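CocE/NonD family hydrolase (Staphylococcus aureus subsp. aureus COL, PDB 3III) is probably a serine hydrolase of the alpha/beta-hydrolase superfamily, related to cocaine esterase and X-Pro dipeptidyl-peptidases, that cleaves ester or amide bonds in a substrate not yet defined. Local coordinates at residues L457-S460 with H461-L464. Numbering follows the deposited sequence.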
# COMPACT_ATOMS: atom_id res chain seq x y z
N LEU A 457 -6.41 -15.54 7.39
CA LEU A 457 -7.47 -15.40 8.38
C LEU A 457 -7.22 -16.23 9.64
O LEU A 457 -6.92 -17.39 9.55
CB LEU A 457 -8.80 -15.84 7.79
CG LEU A 457 -10.04 -15.65 8.70
CD1 LEU A 457 -10.32 -14.13 8.93
CD2 LEU A 457 -11.27 -16.40 8.13
N ARG A 458 -7.43 -15.62 10.79
CA ARG A 458 -7.52 -16.34 12.06
C ARG A 458 -9.01 -16.67 12.23
O ARG A 458 -9.91 -15.80 12.18
CB ARG A 458 -6.94 -15.48 13.18
CG ARG A 458 -7.03 -16.12 14.58
CD ARG A 458 -6.13 -15.40 15.56
NE ARG A 458 -4.73 -15.76 15.34
CZ ARG A 458 -3.71 -15.31 16.04
NH1 ARG A 458 -3.88 -14.46 17.04
NH2 ARG A 458 -2.50 -15.70 15.72
N VAL A 459 -9.29 -17.96 12.32
CA VAL A 459 -10.67 -18.45 12.22
C VAL A 459 -11.57 -17.95 13.36
O VAL A 459 -12.75 -17.72 13.17
CB VAL A 459 -10.66 -20.00 12.01
CG1 VAL A 459 -12.07 -20.62 12.11
CG2 VAL A 459 -9.99 -20.31 10.64
N SER A 460 -11.02 -17.74 14.56
CA SER A 460 -11.82 -17.10 15.62
C SER A 460 -12.29 -15.67 15.24
O SER A 460 -13.25 -15.15 15.81
CB SER A 460 -11.07 -17.07 16.95
OG SER A 460 -9.97 -16.22 16.87
N HIS A 461 -11.67 -15.09 14.22
CA HIS A 461 -12.07 -13.77 13.70
C HIS A 461 -12.95 -13.81 12.45
O HIS A 461 -13.11 -12.79 11.75
CB HIS A 461 -10.79 -12.99 13.37
CG HIS A 461 -10.02 -12.58 14.58
ND1 HIS A 461 -9.51 -11.30 14.75
CD2 HIS A 461 -9.70 -13.26 15.70
CE1 HIS A 461 -8.88 -11.23 15.91
NE2 HIS A 461 -8.99 -12.41 16.51
N ARG A 462 -13.50 -14.97 12.15
CA ARG A 462 -14.23 -15.16 10.88
C ARG A 462 -15.55 -14.38 10.69
O ARG A 462 -16.12 -14.37 9.58
CB ARG A 462 -14.58 -16.65 10.71
CG ARG A 462 -15.57 -17.16 11.73
CD ARG A 462 -15.68 -18.71 11.67
NE ARG A 462 -16.57 -19.25 12.73
CZ ARG A 462 -16.23 -19.43 14.00
NH1 ARG A 462 -15.02 -19.15 14.46
NH2 ARG A 462 -17.12 -19.91 14.83
N GLU A 463 -16.11 -13.84 11.75
CA GLU A 463 -17.47 -13.31 11.64
C GLU A 463 -17.50 -12.12 10.68
O GLU A 463 -16.74 -11.15 10.83
CB GLU A 463 -18.00 -12.84 13.02
CG GLU A 463 -19.49 -12.29 12.92
CD GLU A 463 -20.01 -11.63 14.21
OE1 GLU A 463 -19.21 -11.22 15.07
OE2 GLU A 463 -21.24 -11.45 14.33
N LEU A 464 -18.36 -12.21 9.67
CA LEU A 464 -18.43 -11.23 8.59
C LEU A 464 -19.27 -10.01 8.96
O LEU A 464 -20.25 -10.12 9.65
CB LEU A 464 -19.04 -11.94 7.35
CG LEU A 464 -18.23 -13.01 6.64
CD1 LEU A 464 -19.06 -13.76 5.58
CD2 LEU A 464 -16.92 -12.37 6.02
O HOH W 1 -15.36 -13.76 14.62
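His461 N donates to Arg458 O at 2.8 Å and Arg462 N to Val459 O at 3.0 Å, two successive i to i+3 bonds that turn the chain out of a strand through a short 3-10 segment. The turn illustrates how a side chain can fasten the backbone that carries it. Val459 O receives a second bond, 3.0 Å from Arg462 NH1 and fairly straight at 161°, and the two donors reach it from opposite faces of the carbonyl plane. Arg462 CG sits between its own backbone N and carbonyl carbon (chi1 67°), which starts the arm over Val459 O; the chain is extended as far as NE, and a turn about the last torsion (chi4 -79°) brings NH1 back with the oxygen near the guanidinium plane. Val459 CG1 lies against the arm where the two side chains cross, 4.1 Å from Arg462 CD. NH1 also bonds to Leu482 O, so this nitrogen ties the turn to a later part of the same loop. On the Arg458 flank, the aliphatic part of that side chain runs beside the imidazole of His461, with Arg458 CG 4.1 Å from His461 CD2, while guanidinium and ring stand almost perpendicular. Ser460 OG lies in the ring plane at its edge, 3.2 Å from His461 CD2, and is itself bonded to Asp422; Glu481 and His478 hold the two ring nitrogens. A water joins Ser460 O to Glu463 N. The turn follows directly on the end of strand 447-458 in the C-terminal non-catalytic domain: Leu457 and Val459 lean on strand 490-503, whereas Arg458 pairs with Asp424 and touches strand 208-209.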